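Local coordinates for protein putative isochorismatase (PDB 3OQP) that is probably a hydrolase of the isochorismatase family, though its substrate is not established, at residues A[131-143]-A[169-182]. Residues are numbered along the deposited sequence; the frame is centred on the assembly and turned at random. Where two conformers were deposited one is given.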
# COMPACT_ATOMS: atom_id res chain seq x y z
N VAL A 131 -4.16 -9.94 1.17
CA VAL A 131 -4.55 -9.88 2.59
C VAL A 131 -6.08 -9.74 2.74
O VAL A 131 -6.69 -10.41 3.56
CB VAL A 131 -3.82 -8.71 3.33
CG1 VAL A 131 -4.46 -8.43 4.74
CG2 VAL A 131 -2.33 -9.01 3.36
N HIS A 132 -6.67 -8.85 1.96
CA HIS A 132 -8.10 -8.59 2.11
C HIS A 132 -8.96 -9.69 1.49
O HIS A 132 -10.17 -9.73 1.74
CB HIS A 132 -8.46 -7.22 1.54
CG HIS A 132 -7.98 -6.10 2.38
ND1 HIS A 132 -6.74 -5.52 2.23
CD2 HIS A 132 -8.59 -5.44 3.39
CE1 HIS A 132 -6.61 -4.58 3.13
NE2 HIS A 132 -7.73 -4.50 3.83
N SER A 133 -8.34 -10.62 0.78
CA SER A 133 -8.98 -11.85 0.28
C SER A 133 -8.86 -13.03 1.27
O SER A 133 -9.42 -14.08 1.06
CB SER A 133 -8.42 -12.29 -1.07
OG SER A 133 -7.22 -13.06 -0.96
N GLY A 134 -8.12 -12.84 2.34
CA GLY A 134 -7.92 -13.92 3.29
C GLY A 134 -6.66 -14.76 3.19
O GLY A 134 -6.51 -15.73 3.92
N LEU A 135 -5.77 -14.40 2.30
CA LEU A 135 -4.48 -15.12 2.21
C LEU A 135 -3.52 -14.56 3.24
O LEU A 135 -3.52 -13.35 3.51
CB LEU A 135 -3.88 -14.94 0.83
CG LEU A 135 -4.55 -15.64 -0.34
CD1 LEU A 135 -3.98 -15.13 -1.66
CD2 LEU A 135 -4.25 -17.13 -0.14
N ALA A 136 -2.69 -15.44 3.82
CA ALA A 136 -1.50 -14.99 4.52
C ALA A 136 -0.48 -14.58 3.48
O ALA A 136 -0.50 -15.13 2.36
CB ALA A 136 -0.98 -16.11 5.39
N VAL A 137 0.38 -13.63 3.80
CA VAL A 137 1.34 -13.13 2.85
C VAL A 137 2.72 -13.11 3.51
O VAL A 137 2.84 -12.82 4.72
CB VAL A 137 1.01 -11.71 2.39
CG1 VAL A 137 2.12 -11.16 1.43
CG2 VAL A 137 -0.35 -11.70 1.70
N GLU A 138 3.74 -13.45 2.76
CA GLU A 138 5.14 -13.31 3.14
C GLU A 138 5.80 -12.38 2.13
O GLU A 138 5.44 -12.35 0.93
CB GLU A 138 5.82 -14.69 3.14
CG GLU A 138 5.17 -15.62 4.16
CD GLU A 138 5.63 -17.05 4.09
OE1 GLU A 138 5.97 -17.53 3.00
OE2 GLU A 138 5.58 -17.72 5.16
N PHE A 139 6.78 -11.60 2.60
CA PHE A 139 7.51 -10.62 1.74
C PHE A 139 8.99 -10.79 1.99
O PHE A 139 9.43 -10.67 3.16
CB PHE A 139 7.05 -9.21 2.09
CG PHE A 139 7.77 -8.10 1.38
CD1 PHE A 139 7.44 -7.76 0.09
CD2 PHE A 139 8.76 -7.38 2.01
CE1 PHE A 139 8.10 -6.73 -0.51
CE2 PHE A 139 9.40 -6.32 1.32
CZ PHE A 139 9.09 -6.04 0.07
N LEU A 140 9.74 -11.13 0.94
CA LEU A 140 11.16 -11.36 1.05
C LEU A 140 11.90 -10.03 0.82
O LEU A 140 12.03 -9.56 -0.33
CB LEU A 140 11.62 -12.48 0.11
CG LEU A 140 10.85 -13.78 0.33
CD1 LEU A 140 11.47 -14.94 -0.48
CD2 LEU A 140 10.63 -14.15 1.81
N HIS A 141 12.39 -9.43 1.93
CA HIS A 141 12.86 -8.04 1.88
C HIS A 141 14.15 -7.91 1.04
O HIS A 141 14.54 -6.81 0.68
CB HIS A 141 13.03 -7.45 3.26
CG HIS A 141 14.06 -8.15 4.06
ND1 HIS A 141 15.39 -8.06 3.77
CD2 HIS A 141 13.93 -8.96 5.13
CE1 HIS A 141 16.05 -8.72 4.71
NE2 HIS A 141 15.19 -9.32 5.50
N ASP A 142 14.83 -9.01 0.80
CA ASP A 142 16.11 -9.02 0.08
C ASP A 142 15.97 -9.56 -1.35
O ASP A 142 16.97 -9.71 -2.06
CB ASP A 142 17.15 -9.74 0.92
CG ASP A 142 16.82 -11.20 1.14
OD1 ASP A 142 15.83 -11.69 0.63
OD2 ASP A 142 17.59 -11.82 1.93
N ALA A 143 14.71 -9.83 -1.78
CA ALA A 143 14.36 -10.31 -3.11
C ALA A 143 13.32 -9.41 -3.76
O ALA A 143 12.62 -9.84 -4.67
CB ALA A 143 13.90 -11.74 -3.01
N LEU A 169 4.72 -3.31 6.23
CA LEU A 169 4.23 -4.66 5.90
C LEU A 169 4.31 -5.55 7.13
O LEU A 169 3.38 -6.29 7.45
CB LEU A 169 5.02 -5.25 4.77
CG LEU A 169 4.66 -4.69 3.39
CD1 LEU A 169 5.73 -5.20 2.41
CD2 LEU A 169 3.27 -5.04 2.89
N GLN A 170 5.45 -5.53 7.81
CA GLN A 170 5.65 -6.37 9.01
C GLN A 170 4.64 -6.06 10.10
O GLN A 170 4.26 -6.95 10.87
CB GLN A 170 7.08 -6.31 9.49
CG GLN A 170 7.38 -7.14 10.70
CD GLN A 170 7.31 -8.64 10.47
OE1 GLN A 170 7.20 -9.08 9.35
NE2 GLN A 170 7.35 -9.42 11.53
N SER A 171 4.20 -4.82 10.18
CA SER A 171 3.26 -4.40 11.24
C SER A 171 1.87 -4.96 11.06
O SER A 171 1.12 -4.95 12.06
CB SER A 171 3.12 -2.88 11.33
OG SER A 171 2.38 -2.38 10.20
N ARG A 172 1.48 -5.41 9.88
CA ARG A 172 0.10 -5.75 9.66
C ARG A 172 -0.17 -6.68 8.49
O ARG A 172 -1.11 -7.47 8.57
CB ARG A 172 -0.67 -4.43 9.46
CG ARG A 172 -2.15 -4.61 9.09
CD ARG A 172 -2.89 -5.22 10.30
NE ARG A 172 -4.31 -5.55 10.03
CZ ARG A 172 -4.76 -6.65 9.42
NH1 ARG A 172 -3.93 -7.55 8.88
NH2 ARG A 172 -6.06 -6.86 9.30
N PHE A 173 0.57 -6.55 7.38
CA PHE A 173 0.16 -7.17 6.15
C PHE A 173 0.86 -8.48 5.79
O PHE A 173 0.29 -9.30 5.08
CB PHE A 173 0.32 -6.18 4.98
CG PHE A 173 -0.52 -4.94 5.12
CD1 PHE A 173 -1.80 -4.96 4.69
CD2 PHE A 173 -0.07 -3.80 5.78
CE1 PHE A 173 -2.62 -3.86 4.85
CE2 PHE A 173 -0.86 -2.71 5.93
CZ PHE A 173 -2.15 -2.74 5.47
N ALA A 174 2.09 -8.69 6.21
CA ALA A 174 2.89 -9.80 5.73
C ALA A 174 3.90 -10.17 6.78
O ALA A 174 4.27 -9.34 7.66
CB ALA A 174 3.63 -9.39 4.44
N ALA A 175 4.40 -11.41 6.71
CA ALA A 175 5.61 -11.79 7.40
C ALA A 175 6.76 -11.44 6.49
O ALA A 175 6.92 -12.00 5.40
CB ALA A 175 5.64 -13.28 7.68
N VAL A 176 7.57 -10.49 7.00
CA VAL A 176 8.75 -9.96 6.29
C VAL A 176 9.97 -10.74 6.72
O VAL A 176 10.22 -10.87 7.93
CB VAL A 176 8.91 -8.47 6.53
CG1 VAL A 176 10.20 -7.91 5.86
CG2 VAL A 176 7.66 -7.67 6.10
N ALA A 177 10.72 -11.31 5.79
CA ALA A 177 11.85 -12.18 6.13
C ALA A 177 12.86 -12.18 5.07
O ALA A 177 12.60 -11.77 3.92
CB ALA A 177 11.37 -13.62 6.41
N SER A 178 14.05 -12.68 5.34
CA SER A 178 15.05 -12.88 4.33
C SER A 178 14.74 -14.13 3.51
O SER A 178 14.02 -15.02 3.95
CB SER A 178 16.43 -13.00 4.95
OG SER A 178 16.53 -14.22 5.69
N THR A 179 15.38 -14.20 2.37
CA THR A 179 15.30 -15.40 1.54
C THR A 179 15.83 -16.62 2.27
O THR A 179 15.24 -17.69 2.22
CB THR A 179 16.01 -15.14 0.19
OG1 THR A 179 15.32 -14.11 -0.53
CG2 THR A 179 16.00 -16.41 -0.69
N ASP A 180 16.92 -16.44 3.04
CA ASP A 180 17.48 -17.56 3.80
C ASP A 180 16.43 -18.10 4.81
O ASP A 180 16.23 -19.33 4.93
CB ASP A 180 18.71 -17.17 4.62
CG ASP A 180 19.81 -16.47 3.84
OD1 ASP A 180 20.14 -16.93 2.72
OD2 ASP A 180 20.39 -15.50 4.44
N GLU A 181 15.78 -17.16 5.49
CA GLU A 181 14.75 -17.43 6.47
C GLU A 181 13.54 -18.17 5.88
O GLU A 181 13.03 -19.11 6.46
CB GLU A 181 14.32 -16.11 7.13
CG GLU A 181 15.37 -15.56 8.06
CD GLU A 181 15.12 -14.19 8.68
OE1 GLU A 181 14.41 -13.27 8.18
OE2 GLU A 181 15.74 -14.03 9.75
N TRP A 182 13.14 -17.76 4.69
CA TRP A 182 12.03 -18.38 3.95
C TRP A 182 12.37 -19.79 3.55
O TRP A 182 11.56 -20.72 3.76
CB TRP A 182 11.64 -17.55 2.73
CG TRP A 182 10.48 -18.11 2.05
CD1 TRP A 182 9.20 -18.03 2.49
CD2 TRP A 182 10.47 -18.83 0.81
NE1 TRP A 182 8.38 -18.65 1.56
CE2 TRP A 182 9.14 -19.15 0.53
CE3 TRP A 182 11.47 -19.23 -0.11
CZ2 TRP A 182 8.77 -19.83 -0.64
CZ3 TRP A 182 11.09 -19.91 -1.25
CH2 TRP A 182 9.77 -20.23 -1.48
O HOH W 1 -0.28 -11.93 6.04
O HOH W 2 15.37 -10.67 7.95
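Leu169 sets its CD1 methyl squarely over the ring of Phe139, a CH-pi contact with the carbon 3.7 Å from the ring centroid. This is the apolar heart of the join between strands 136-140 and 175-177, the last two of the parallel sheet in the isochorismatase-like alpha/beta fold; helix 158-173 makes the crossover between them. The Phe139 ring reaches Leu169 with CG anti to the backbone N (chi1 176°), and Val176 CG1 comes up at its edge beside CD2. On the same face of the sheet as Phe139, Val137 CG1 meets the methyl of Ala174.

The other face of the sheet carries Glu138 and Leu140, both met by Trp182 of the following helix. Leu140 crosses that side chain at about a right angle, its CD2 3.7 Å from Trp182 CB. Glu138 OE1 lies in the plane of the indole and takes a weak bond from Trp182 NE1; the stronger partner of Glu138 OE1 is Thr113 OG1, while Glu138 OE2 forms a salt bridge with Arg7.

Four backbone bonds zip the strands, Ala175 N to Val137 O, Phe139 N to Ala175 O (2.8 Å), Ala177 N to Phe139 O and His141 N to Ala177 O. Before the ladder begins, a water bridges Val137 N and Phe173 O; beyond its far end, in the conformer given for Glu181, another links His141 NE2 to Glu181 OE1, and Glu181 forms a capping box with Ser178 at the start of helix 179-188. There Asp142 OD1 accepts twice, from Thr179 OG1 at 2.7 Å and from Thr179 N at 3.1 Å, both on its syn side but from opposite faces of the carboxylate.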